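Local coordinates for protein 8-demethyl-8-aminoriboflavin-5'-phosphate synthase (Streptomyces davawensis, PDB 5MLD) that catalyses the replacement of the C-8 methyl group of FMN by an amino group, using glutamate as donor, on the way to the antibiotic roseoflavin, at residues L8-R13 with A88-L93; R13-R18 with V41-D46; Q22-K27 with L130-E135. One frame throughout, in Å; residues are numbered along the deposited sequence.

The three contacts fan out from the first strand and first helix of a flavodoxin-like domain, and all of them reach the bound flavin and the same sheet. Contact 1 pairs the end of strand 4-9 with strand 84-92; contact 2 joins the loop that follows strand 4-9 to strand 38-43; contact 3 lays helix 20-34 on strand 125-132. Their centres lie about 9 to 14 Å apart. Along the chain contact 2 is nested within the loop closed by contact 1, while the segments of contact 3 alternate with both. Arg-13 belongs to contacts 1 and 2. Strand ends and the loops after them thus meet at one edge of the sheet to form the FMN site.

Contact 1 of 3, residues L8-R13 with A88-L93; sequences LNTTLR and ATPITL. With 8DP (8-demethyl-8-aminoriboflavin-5'-phosphate), chain I.
The carbonyl oxygen of Ala-88 is met by several groups of the neighbouring segment 8-13, chiefly Thr-10 N. The bond from Thr-10 N to Ala-88 O is 3.0 Å long and nearly straight (166° at the hydrogen). Thr-10 OG1 adds at most a weak one, and CA of Asn-9 brings a CH...O contact. One step back, Ala-88 N donates to Leu-8 O over 2.8 Å, so Asn-9 and Ala-88 form a parallel bridge. Their side chains share one face of the sheet, beneath helix 20-34.

Past the bridge the first chain turns. Thr-11 N is caught by Asn-9 OD1 at 2.9 Å, an Asx turn made possible by the side chain of Asn-9 standing opposite its own backbone N (chi1 -174°). Beside this turn the Pro-90 ring leans on the loop, its CG 3.6 Å from Thr-11 CA. This is the phosphate-binding edge of the flavodoxin-like fold, where the loop after the first strand wraps the flavin phosphate and the end of strand 84-92 supplies part of the pocket for the rest of the ligand.

Phosphate oxygen O3 receives a short bond of 2.6 Å from Thr-11 OG1. Arg-13 meets the same oxygen edge-on, in the plane of its guanidinium, with Arg-13 NH2 3.0 Å from 8DP O3 and NE bonding more loosely to it, and weakly to O2. A bend at chi3 (77°) brings this edge round to the phosphate. The other nitrogen, NH1, is held by a salt bridge to Asp-58 of the second subunit; Arg-13 is also important for positioning the amino donor, glutamate. At the far end of the ligand, Leu-93 N donates to the flavin ring nitrogen N3 at 3.2 Å, and Thr-92 packs CB against the ring carbon C11.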
loop_
_atom_site.group_PDB
_atom_site.type_symbol
_atom_site.label_atom_id
_atom_site.label_comp_id
_atom_site.label_asym_id
_atom_site.label_seq_id
_atom_site.Cartn_x
_atom_site.Cartn_y
_atom_site.Cartn_z
ATOM N N LEU A 8 -2.985 -22.366 2.466
ATOM C CA LEU A 8 -4.218 -21.912 3.114
ATOM C C LEU A 8 -5.052 -21.172 2.075
ATOM O O LEU A 8 -4.703 -20.061 1.672
ATOM C CB LEU A 8 -3.928 -21.007 4.313
ATOM C CG LEU A 8 -3.040 -21.627 5.393
ATOM C CD1 LEU A 8 -2.844 -20.630 6.540
ATOM C CD2 LEU A 8 -3.643 -22.933 5.889
ATOM N N ASN A 9 -6.138 -21.800 1.620
ATOM C CA ASN A 9 -7.094 -21.106 0.767
ATOM C C ASN A 9 -7.954 -20.224 1.662
ATOM O O ASN A 9 -8.735 -20.729 2.478
ATOM C CB ASN A 9 -7.958 -22.096 -0.012
ATOM C CG ASN A 9 -8.848 -21.400 -1.000
ATOM O OD1 ASN A 9 -9.119 -20.211 -0.850
ATOM N ND2 ASN A 9 -9.297 -22.121 -2.019
ATOM N N THR A 10 -7.829 -18.904 1.504
ATOM C CA THR A 10 -8.535 -17.984 2.391
ATOM C C THR A 10 -9.788 -17.392 1.743
ATOM O O THR A 10 -10.240 -16.313 2.147
ATOM C CB THR A 10 -7.576 -16.889 2.873
ATOM O OG1 THR A 10 -7.011 -16.211 1.754
ATOM C CG2 THR A 10 -6.400 -17.532 3.653
ATOM N N THR A 11 -10.364 -18.094 0.765
ATOM C CA THR A 11 -11.650 -17.700 0.203
ATOM C C THR A 11 -12.719 -17.601 1.290
ATOM O O THR A 11 -12.664 -18.282 2.318
ATOM C CB THR A 11 -12.100 -18.718 -0.856
ATOM O OG1 THR A 11 -13.362 -18.316 -1.394
ATOM C CG2 THR A 11 -12.252 -20.113 -0.239
ATOM N N LEU A 12 -13.719 -16.762 1.037
ATOM C CA LEU A 12 -14.816 -16.565 1.973
ATOM C C LEU A 12 -15.980 -17.523 1.766
ATOM O O LEU A 12 -16.930 -17.488 2.557
ATOM C CB LEU A 12 -15.329 -15.125 1.881
ATOM C CG LEU A 12 -14.273 -14.114 2.312
ATOM C CD1 LEU A 12 -14.820 -12.701 2.148
ATOM C CD2 LEU A 12 -13.834 -14.363 3.748
ATOM N N ARG A 13 -15.936 -18.373 0.748
ATOM C CA ARG A 13 -17.025 -19.311 0.502
ATOM C C ARG A 13 -16.666 -20.685 1.066
ATOM O O ARG A 13 -15.578 -21.204 0.814
ATOM C CB ARG A 13 -17.355 -19.382 -0.990
ATOM C CG ARG A 13 -16.307 -20.054 -1.871
ATOM C CD ARG A 13 -16.486 -19.665 -3.331
ATOM N NE ARG A 13 -15.969 -18.328 -3.575
ATOM C CZ ARG A 13 -16.705 -17.236 -3.756
ATOM N NH1 ARG A 13 -18.035 -17.295 -3.732
ATOM N NH2 ARG A 13 -16.092 -16.071 -3.954
ATOM N N ALA A 88 -2.946 -18.560 0.007
ATOM C CA ALA A 88 -3.589 -18.546 -1.304
ATOM C C ALA A 88 -4.860 -17.728 -1.132
ATOM O O ALA A 88 -5.879 -18.247 -0.666
ATOM C CB ALA A 88 -3.874 -19.955 -1.812
ATOM N N THR A 89 -4.800 -16.459 -1.512
ATOM C CA THR A 89 -5.883 -15.584 -1.122
ATOM C C THR A 89 -6.539 -14.934 -2.332
ATOM O O THR A 89 -5.855 -14.475 -3.255
ATOM C CB THR A 89 -5.391 -14.492 -0.146
ATOM O OG1 THR A 89 -6.510 -13.703 0.277
ATOM C CG2 THR A 89 -4.314 -13.588 -0.781
ATOM N N PRO A 90 -7.867 -14.887 -2.360
ATOM C CA PRO A 90 -8.532 -13.914 -3.224
ATOM C C PRO A 90 -8.167 -12.516 -2.754
ATOM O O PRO A 90 -7.710 -12.311 -1.624
ATOM C CB PRO A 90 -10.027 -14.198 -3.015
ATOM C CG PRO A 90 -10.116 -15.450 -2.224
ATOM C CD PRO A 90 -8.814 -15.616 -1.501
ATOM N N ILE A 91 -8.408 -11.534 -3.618
ATOM C CA ILE A 91 -8.194 -10.129 -3.276
ATOM C C ILE A 91 -9.534 -9.490 -2.941
ATOM O O ILE A 91 -10.478 -9.585 -3.734
ATOM C CB ILE A 91 -7.513 -9.380 -4.427
ATOM C CG1 ILE A 91 -6.133 -10.011 -4.674
ATOM C CG2 ILE A 91 -7.462 -7.854 -4.114
ATOM C CD1 ILE A 91 -5.443 -9.593 -5.973
ATOM N N THR A 92 -9.626 -8.833 -1.778
ATOM C CA THR A 92 -10.805 -8.011 -1.488
ATOM C C THR A 92 -10.344 -6.658 -0.976
ATOM O O THR A 92 -9.514 -6.594 -0.064
ATOM C CB THR A 92 -11.784 -8.650 -0.473
ATOM O OG1 THR A 92 -11.177 -8.810 0.823
ATOM C CG2 THR A 92 -12.328 -9.981 -0.976
ATOM N N LEU A 93 -10.916 -5.591 -1.546
ATOM C CA LEU A 93 -10.609 -4.212 -1.167
ATOM C C LEU A 93 -9.123 -3.902 -1.324
ATOM O O LEU A 93 -8.554 -3.174 -0.507
ATOM C CB LEU A 93 -11.049 -3.912 0.273
ATOM C CG LEU A 93 -12.346 -4.566 0.759
ATOM C CD1 LEU A 93 -12.474 -4.389 2.248
ATOM C CD2 LEU A 93 -13.528 -3.996 0.018
HETATM C C4 8DP I . -12.214 -11.173 -6.226
HETATM C C5 8DP I . -12.949 -9.988 -6.864
HETATM C C8 8DP I . -15.433 -9.061 -3.527
HETATM N N3 8DP I . -12.148 -6.623 -4.285
HETATM C C2 8DP I . -12.369 -13.706 -6.697
HETATM N N2 8DP I . -16.582 -9.870 -3.208
HETATM N N1 8DP I . -12.690 -8.784 -5.967
HETATM C C6 8DP I . -13.484 -8.535 -4.896
HETATM O O6 8DP I . -14.303 -12.410 -6.414
HETATM N N4 8DP I . -10.812 -8.220 -7.264
HETATM C C12 8DP I . -13.221 -7.427 -4.061
HETATM C C13 8DP I . -11.620 -7.982 -6.201
HETATM C C14 8DP I . -11.348 -6.901 -5.351
HETATM C C15 8DP I . -10.231 -6.107 -5.642
HETATM C C16 8DP I . -9.772 -7.446 -7.499
HETATM C C1 8DP I . -12.956 -14.917 -5.964
HETATM C C3 8DP I . -12.973 -12.489 -5.994
HETATM C C7 8DP I . -14.620 -9.346 -4.643
HETATM C C9 8DP I . -15.139 -7.943 -2.694
HETATM O O1 8DP I . -11.452 -18.123 -4.370
HETATM P P1 8DP I . -12.571 -17.097 -4.650
HETATM O O2 8DP I . -13.656 -17.753 -5.575
HETATM O O3 8DP I . -13.205 -16.586 -3.363
HETATM O O4 8DP I . -11.931 -15.862 -5.472
HETATM O O5 8DP I . -10.988 -13.785 -6.645
HETATM O O7 8DP I . -11.020 -11.117 -5.877
HETATM C C10 8DP I . -16.005 -7.617 -1.495
HETATM C C11 8DP I . -14.048 -7.155 -2.961
HETATM O O8 8DP I . -9.892 -5.023 -4.833
HETATM N N5 8DP I . -9.470 -6.402 -6.703
HETATM O O9 8DP I . -8.905 -7.682 -8.595
#

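Contact 2 of 3, residues R13-R18 with V41-D46; sequences RRSPSR and VVRVID. With 8DP (8-demethyl-8-aminoriboflavin-5'-phosphate), chain I.
Asp-46 holds the loop with both carboxylate oxygens. OD2 takes the hydroxyl of Ser-15 OG at 2.6 Å on its syn lone pair, and OD1 accepts from Ser-15 N at 2.8 Å, also on the syn side. One serine thus spends its amide and its hydroxyl on one carboxylate.

Arg-43 works on the same loop from strand 38-43. Extended as far as CD and bent at chi3 (-60°), its side chain sets NH1 between the carbonyls of Arg-13 and Ser-17. Arg-43 NH1 meets Ser-17 O in the guanidinium plane and on a carbonyl lone pair at 3.1 Å, whereas it approaches Arg-13 O from above that carbonyl plane at 3.0 Å. Ser-15 OG lies over a guanidinium face, 3.2 Å above the plane, so it faces the positive charge without being bonded to it. Water 1 accepts a weak bond from Arg-43 NH2 and donates to Ser-17 O.

Between these two grips the chain makes a type VI turn: the Ser-15 to Pro-16 peptide is cis, and Ser-17 N bonds back to Arg-14 O. Arg-14 leans over the short 3-10 segment 44-46, with Ile-45 O and Asp-46 CA over one guanidinium face. Arg-14 NH1 donates to Asp-46 O at 3.1 Å in a bent bond (137°) from above the carbonyl plane; the stronger partner is Glu-52 of the second subunit, in a salt bridge with NH2. Ser-17 OG is likewise hydrogen-bonded to Asp-59 N of that subunit.

The loop connects strand 4-9 to helix 20-34 and is tied to Arg-43 at the end of strand 38-43 and to Asp-46 just after it. Strand 38-43 runs parallel to strand 4-9; Val-42, and Val-44 just past the strand, are backbone-bonded to Asn-9.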
loop_
_atom_site.group_PDB
_atom_site.type_symbol
_atom_site.label_atom_id
_atom_site.label_comp_id
_atom_site.label_asym_id
_atom_site.label_seq_id
_atom_site.Cartn_x
_atom_site.Cartn_y
_atom_site.Cartn_z
ATOM N N ARG A 13 -15.936 -18.373 0.748
ATOM C CA ARG A 13 -17.025 -19.311 0.502
ATOM C C ARG A 13 -16.666 -20.685 1.066
ATOM O O ARG A 13 -15.578 -21.204 0.814
ATOM C CB ARG A 13 -17.355 -19.382 -0.990
ATOM C CG ARG A 13 -16.307 -20.054 -1.871
ATOM C CD ARG A 13 -16.486 -19.665 -3.331
ATOM N NE ARG A 13 -15.969 -18.328 -3.575
ATOM C CZ ARG A 13 -16.705 -17.236 -3.756
ATOM N NH1 ARG A 13 -18.035 -17.295 -3.732
ATOM N NH2 ARG A 13 -16.092 -16.071 -3.954
ATOM N N ARG A 14 -17.592 -21.257 1.834
ATOM C CA ARG A 14 -17.388 -22.539 2.500
ATOM C C ARG A 14 -17.354 -23.690 1.494
ATOM O O ARG A 14 -18.091 -23.689 0.507
ATOM C CB ARG A 14 -18.523 -22.751 3.515
ATOM C CG ARG A 14 -18.557 -24.110 4.234
ATOM C CD ARG A 14 -19.609 -24.115 5.385
ATOM N NE ARG A 14 -19.253 -23.202 6.474
ATOM C CZ ARG A 14 -18.476 -23.539 7.498
ATOM N NH1 ARG A 14 -17.982 -24.769 7.575
ATOM N NH2 ARG A 14 -18.183 -22.655 8.444
ATOM N N SER A 15 -16.502 -24.688 1.750
ATOM C CA SER A 15 -16.465 -25.865 0.877
ATOM C C SER A 15 -17.841 -26.535 0.853
ATOM O O SER A 15 -18.522 -26.600 1.885
ATOM C CB SER A 15 -15.417 -26.888 1.341
ATOM O OG SER A 15 -14.125 -26.313 1.378
ATOM N N PRO A 16 -18.223 -27.097 -0.297
ATOM C CA PRO A 16 -17.444 -27.261 -1.538
ATOM C C PRO A 16 -17.676 -26.184 -2.602
ATOM O O PRO A 16 -17.427 -26.454 -3.770
ATOM C CB PRO A 16 -17.937 -28.611 -2.060
ATOM C CG PRO A 16 -19.407 -28.585 -1.689
ATOM C CD PRO A 16 -19.456 -27.907 -0.321
ATOM N N SER A 17 -18.164 -25.003 -2.229
ATOM C CA SER A 17 -18.445 -23.998 -3.242
ATOM C C SER A 17 -17.190 -23.738 -4.060
ATOM O O SER A 17 -16.079 -23.759 -3.536
ATOM C CB SER A 17 -18.951 -22.706 -2.602
ATOM O OG SER A 17 -20.192 -22.935 -1.969
ATOM N N ARG A 18 -17.368 -23.553 -5.362
ATOM C CA ARG A 18 -16.225 -23.471 -6.257
ATOM C C ARG A 18 -15.478 -22.160 -6.042
ATOM O O ARG A 18 -16.079 -21.085 -6.041
ATOM C CB ARG A 18 -16.695 -23.604 -7.704
ATOM C CG ARG A 18 -15.547 -23.846 -8.672
ATOM C CD ARG A 18 -16.062 -24.228 -10.057
ATOM N NE ARG A 18 -17.292 -23.516 -10.420
ATOM C CZ ARG A 18 -17.779 -23.431 -11.662
ATOM N NH1 ARG A 18 -17.130 -23.996 -12.671
ATOM N NH2 ARG A 18 -18.914 -22.775 -11.898
ATOM N N VAL A 41 -3.764 -28.804 1.897
ATOM C CA VAL A 41 -4.571 -27.617 1.617
ATOM C C VAL A 41 -5.623 -27.515 2.708
ATOM O O VAL A 41 -6.329 -28.489 2.988
ATOM C CB VAL A 41 -5.239 -27.682 0.228
ATOM C CG1 VAL A 41 -6.058 -26.398 -0.028
ATOM C CG2 VAL A 41 -4.230 -27.898 -0.876
ATOM N N VAL A 42 -5.733 -26.342 3.320
ATOM C CA VAL A 42 -6.762 -26.065 4.318
ATOM C C VAL A 42 -7.555 -24.868 3.829
ATOM O O VAL A 42 -6.964 -23.852 3.448
ATOM C CB VAL A 42 -6.146 -25.787 5.699
ATOM C CG1 VAL A 42 -7.182 -25.226 6.646
ATOM C CG2 VAL A 42 -5.548 -27.078 6.266
ATOM N N ARG A 43 -8.885 -24.993 3.792
ATOM C CA ARG A 43 -9.727 -23.839 3.465
ATOM C C ARG A 43 -10.192 -23.269 4.792
ATOM O O ARG A 43 -11.048 -23.853 5.458
ATOM C CB ARG A 43 -10.914 -24.192 2.572
ATOM C CG ARG A 43 -11.667 -22.923 2.214
ATOM C CD ARG A 43 -12.897 -23.204 1.322
ATOM N NE ARG A 43 -12.541 -23.836 0.049
ATOM C CZ ARG A 43 -13.374 -23.939 -0.982
ATOM N NH1 ARG A 43 -14.588 -23.428 -0.890
ATOM N NH2 ARG A 43 -12.997 -24.530 -2.114
ATOM N N VAL A 44 -9.588 -22.145 5.193
ATOM C CA VAL A 44 -9.661 -21.730 6.584
ATOM C C VAL A 44 -11.084 -21.345 6.979
ATOM O O VAL A 44 -11.473 -21.533 8.135
ATOM C CB VAL A 44 -8.661 -20.584 6.853
ATOM C CG1 VAL A 44 -7.242 -21.021 6.496
ATOM C CG2 VAL A 44 -9.021 -19.360 6.052
ATOM N N ILE A 45 -11.888 -20.843 6.034
ATOM C CA ILE A 45 -13.254 -20.434 6.354
ATOM C C ILE A 45 -14.125 -21.628 6.733
ATOM O O ILE A 45 -15.182 -21.449 7.358
ATOM C CB ILE A 45 -13.876 -19.639 5.180
ATOM C CG1 ILE A 45 -15.084 -18.821 5.642
ATOM C CG2 ILE A 45 -14.293 -20.546 4.020
ATOM C CD1 ILE A 45 -14.727 -17.628 6.463
ATOM N N ASP A 46 -13.721 -22.849 6.377
ATOM C CA ASP A 46 -14.492 -24.019 6.790
ATOM C C ASP A 46 -14.394 -24.272 8.277
ATOM O O ASP A 46 -15.175 -25.066 8.811
ATOM C CB ASP A 46 -14.004 -25.291 6.102
ATOM C CG ASP A 46 -14.255 -25.294 4.609
ATOM O OD1 ASP A 46 -15.071 -24.482 4.121
ATOM O OD2 ASP A 46 -13.616 -26.115 3.925
HETATM C C4 8DP I . -12.214 -11.173 -6.226
HETATM C C5 8DP I . -12.949 -9.988 -6.864
HETATM C C8 8DP I . -15.433 -9.061 -3.527
HETATM N N3 8DP I . -12.148 -6.623 -4.285
HETATM C C2 8DP I . -12.369 -13.706 -6.697
HETATM N N2 8DP I . -16.582 -9.870 -3.208
HETATM N N1 8DP I . -12.690 -8.784 -5.967
HETATM C C6 8DP I . -13.484 -8.535 -4.896
HETATM O O6 8DP I . -14.303 -12.410 -6.414
HETATM N N4 8DP I . -10.812 -8.220 -7.264
HETATM C C12 8DP I . -13.221 -7.427 -4.061
HETATM C C13 8DP I . -11.620 -7.982 -6.201
HETATM C C14 8DP I . -11.348 -6.901 -5.351
HETATM C C15 8DP I . -10.231 -6.107 -5.642
HETATM C C16 8DP I . -9.772 -7.446 -7.499
HETATM C C1 8DP I . -12.956 -14.917 -5.964
HETATM C C3 8DP I . -12.973 -12.489 -5.994
HETATM C C7 8DP I . -14.620 -9.346 -4.643
HETATM C C9 8DP I . -15.139 -7.943 -2.694
HETATM O O1 8DP I . -11.452 -18.123 -4.370
HETATM P P1 8DP I . -12.571 -17.097 -4.650
HETATM O O2 8DP I . -13.656 -17.753 -5.575
HETATM O O3 8DP I . -13.205 -16.586 -3.363
HETATM O O4 8DP I . -11.931 -15.862 -5.472
HETATM O O5 8DP I . -10.988 -13.785 -6.645
HETATM O O7 8DP I . -11.020 -11.117 -5.877
HETATM C C10 8DP I . -16.005 -7.617 -1.495
HETATM C C11 8DP I . -14.048 -7.155 -2.961
HETATM O O8 8DP I . -9.892 -5.023 -4.833
HETATM N N5 8DP I . -9.470 -6.402 -6.703
HETATM O O9 8DP I . -8.905 -7.682 -8.595
HETATM O O HOH W 1 -14.277 -26.491 -3.903
#

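Contact 3 of 3, residues Q22-K27 with L130-E135; sequences QGLIDK and LMCGNE. With 8DP (8-demethyl-8-aminoriboflavin-5'-phosphate), chain I.
The flat group met across this contact is the peptide between Leu-24 and Ile-25: methyl CD1 of Leu-130 stands over its face, 4.0 Å from both Leu-24 O and Ile-25 N. The same methyl touches CG1 of Ile-25 at 4.1 Å. Leu-24 points at the strand and spreads its two methyls along it, CD2 at Met-131 O, 3.5 Å away, and CD1 at Cys-132 CB and SG. No hydrogen bond crosses, so the helix rests on the strand by apolar packing.

Beyond the strand the Asn-134 amide lies flat against the ribityl chain, C5 over one face, 3.6 Å from CG; its ND2 is held by Thr-170 O. Glu-135 N donates at 2.7 Å, nearly straight, to the oxygen O9 carried by ring carbon C16, two residues after Gly-133, where a CB would come too close to O9.

This is a helix packed on one face of the parallel sheet of the flavodoxin-like alpha/beta fold, with the loop after strand 125-132 reaching the flavin. Helix 22-27 runs at 148° to strand 130-132, their axes 8.2 Å apart. The strand lies between strands 84-92 and 161-164, parallel to both, while helix 183-205 packs beside it against Leu-24 and Leu-130.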
loop_
_atom_site.group_PDB
_atom_site.type_symbol
_atom_site.label_atom_id
_atom_site.label_comp_id
_atom_site.label_asym_id
_atom_site.label_seq_id
_atom_site.Cartn_x
_atom_site.Cartn_y
_atom_site.Cartn_z
ATOM N N GLN A 22 -8.758 -21.528 -5.834
ATOM C CA GLN A 22 -8.437 -22.950 -5.790
ATOM C C GLN A 22 -7.801 -23.425 -7.091
ATOM O O GLN A 22 -7.029 -24.391 -7.085
ATOM C CB GLN A 22 -9.710 -23.750 -5.479
ATOM C CG GLN A 22 -9.476 -25.255 -5.284
ATOM C CD GLN A 22 -8.657 -25.551 -4.040
ATOM O OE1 GLN A 22 -8.728 -24.824 -3.052
ATOM N NE2 GLN A 22 -7.869 -26.622 -4.087
ATOM N N GLY A 23 -8.118 -22.771 -8.219
ATOM C CA GLY A 23 -7.476 -23.126 -9.474
ATOM C C GLY A 23 -5.966 -22.978 -9.432
ATOM O O GLY A 23 -5.240 -23.823 -9.953
ATOM N N LEU A 24 -5.469 -21.909 -8.799
ATOM C CA LEU A 24 -4.021 -21.758 -8.654
ATOM C C LEU A 24 -3.442 -22.824 -7.720
ATOM O O LEU A 24 -2.355 -23.364 -7.980
ATOM C CB LEU A 24 -3.681 -20.349 -8.145
ATOM C CG LEU A 24 -3.879 -19.210 -9.148
ATOM C CD1 LEU A 24 -5.324 -18.675 -9.089
ATOM C CD2 LEU A 24 -2.848 -18.114 -8.946
ATOM N N ILE A 25 -4.154 -23.136 -6.638
ATOM C CA ILE A 25 -3.733 -24.183 -5.705
ATOM C C ILE A 25 -3.633 -25.519 -6.426
ATOM O O ILE A 25 -2.666 -26.279 -6.241
ATOM C CB ILE A 25 -4.704 -24.257 -4.514
ATOM C CG1 ILE A 25 -4.785 -22.910 -3.780
ATOM C CG2 ILE A 25 -4.332 -25.402 -3.563
ATOM C CD1 ILE A 25 -5.717 -22.931 -2.573
ATOM N N ASP A 26 -4.616 -25.813 -7.277
ATOM C CA ASP A 26 -4.615 -27.084 -7.992
ATOM C C ASP A 26 -3.406 -27.225 -8.916
ATOM O O ASP A 26 -2.976 -28.353 -9.183
ATOM C CB ASP A 26 -5.925 -27.243 -8.770
ATOM C CG ASP A 26 -7.123 -27.497 -7.847
ATOM O OD1 ASP A 26 -6.924 -27.962 -6.693
ATOM O OD2 ASP A 26 -8.268 -27.248 -8.279
ATOM N N LYS A 27 -2.854 -26.118 -9.421
ATOM C CA LYS A 27 -1.605 -26.197 -10.187
ATOM C C LYS A 27 -0.394 -26.401 -9.280
ATOM O O LYS A 27 0.538 -27.147 -9.632
ATOM C CB LYS A 27 -1.377 -24.927 -11.011
ATOM C CG LYS A 27 -2.469 -24.539 -12.011
ATOM C CD LYS A 27 -2.395 -25.392 -13.243
ATOM C CE LYS A 27 -3.065 -24.692 -14.421
ATOM N NZ LYS A 27 -3.308 -25.643 -15.509
ATOM N N LEU A 130 -0.093 -17.286 -3.386
ATOM C CA LEU A 130 -0.949 -17.419 -4.561
ATOM C C LEU A 130 -2.104 -16.435 -4.418
ATOM O O LEU A 130 -2.732 -16.373 -3.356
ATOM C CB LEU A 130 -1.487 -18.845 -4.702
ATOM C CG LEU A 130 -0.445 -19.962 -4.868
ATOM C CD1 LEU A 130 -1.126 -21.299 -4.821
ATOM C CD2 LEU A 130 0.356 -19.813 -6.185
ATOM N N MET A 131 -2.385 -15.653 -5.465
ATOM C CA MET A 131 -3.437 -14.645 -5.358
ATOM C C MET A 131 -4.330 -14.671 -6.590
ATOM O O MET A 131 -3.875 -14.951 -7.706
ATOM C CB MET A 131 -2.864 -13.231 -5.182
ATOM C CG MET A 131 -2.174 -12.978 -3.861
ATOM S SD MET A 131 -1.235 -11.453 -3.947
ATOM C CE MET A 131 0.095 -11.871 -5.058
ATOM N N CYS A 132 -5.604 -14.346 -6.387
ATOM C CA CYS A 132 -6.562 -14.284 -7.489
ATOM C C CYS A 132 -7.422 -13.044 -7.297
ATOM O O CYS A 132 -8.031 -12.885 -6.244
ATOM C CB CYS A 132 -7.448 -15.534 -7.521
ATOM S SG CYS A 132 -8.200 -15.689 -9.105
ATOM N N GLY A 133 -7.454 -12.157 -8.294
ATOM C CA GLY A 133 -8.359 -11.029 -8.266
ATOM C C GLY A 133 -9.048 -10.906 -9.612
ATOM O O GLY A 133 -8.605 -11.483 -10.605
ATOM N N ASN A 134 -10.128 -10.126 -9.647
ATOM C CA ASN A 134 -10.741 -9.917 -10.956
ATOM C C ASN A 134 -9.951 -8.948 -11.825
ATOM O O ASN A 134 -10.032 -9.034 -13.064
ATOM C CB ASN A 134 -12.189 -9.417 -10.802
ATOM C CG ASN A 134 -13.136 -10.520 -10.369
ATOM O OD1 ASN A 134 -12.725 -11.678 -10.194
ATOM N ND2 ASN A 134 -14.409 -10.176 -10.188
ATOM N N GLU A 135 -9.193 -8.023 -11.215
ATOM C CA GLU A 135 -8.543 -6.986 -12.007
ATOM C C GLU A 135 -7.280 -6.382 -11.400
ATOM O O GLU A 135 -6.411 -5.955 -12.157
ATOM C CB GLU A 135 -9.521 -5.835 -12.297
ATOM C CG GLU A 135 -10.069 -5.172 -11.052
ATOM C CD GLU A 135 -10.460 -3.711 -11.239
ATOM O OE1 GLU A 135 -10.929 -3.111 -10.250
ATOM O OE2 GLU A 135 -10.288 -3.151 -12.348
HETATM C C4 8DP I . -12.214 -11.173 -6.226
HETATM C C5 8DP I . -12.949 -9.988 -6.864
HETATM C C8 8DP I . -15.433 -9.061 -3.527
HETATM N N3 8DP I . -12.148 -6.623 -4.285
HETATM C C2 8DP I . -12.369 -13.706 -6.697
HETATM N N2 8DP I . -16.582 -9.870 -3.208
HETATM N N1 8DP I . -12.690 -8.784 -5.967
HETATM C C6 8DP I . -13.484 -8.535 -4.896
HETATM O O6 8DP I . -14.303 -12.410 -6.414
HETATM N N4 8DP I . -10.812 -8.220 -7.264
HETATM C C12 8DP I . -13.221 -7.427 -4.061
HETATM C C13 8DP I . -11.620 -7.982 -6.201
HETATM C C14 8DP I . -11.348 -6.901 -5.351
HETATM C C15 8DP I . -10.231 -6.107 -5.642
HETATM C C16 8DP I . -9.772 -7.446 -7.499
HETATM C C1 8DP I . -12.956 -14.917 -5.964
HETATM C C3 8DP I . -12.973 -12.489 -5.994
HETATM C C7 8DP I . -14.620 -9.346 -4.643
HETATM C C9 8DP I . -15.139 -7.943 -2.694
HETATM O O1 8DP I . -11.452 -18.123 -4.370
HETATM P P1 8DP I . -12.571 -17.097 -4.650
HETATM O O2 8DP I . -13.656 -17.753 -5.575
HETATM O O3 8DP I . -13.205 -16.586 -3.363
HETATM O O4 8DP I . -11.931 -15.862 -5.472
HETATM O O5 8DP I . -10.988 -13.785 -6.645
HETATM O O7 8DP I . -11.020 -11.117 -5.877
HETATM C C10 8DP I . -16.005 -7.617 -1.495
HETATM C C11 8DP I . -14.048 -7.155 -2.961
HETATM O O8 8DP I . -9.892 -5.023 -4.833
HETATM N N5 8DP I . -9.470 -6.402 -6.703
HETATM O O9 8DP I . -8.905 -7.682 -8.595
#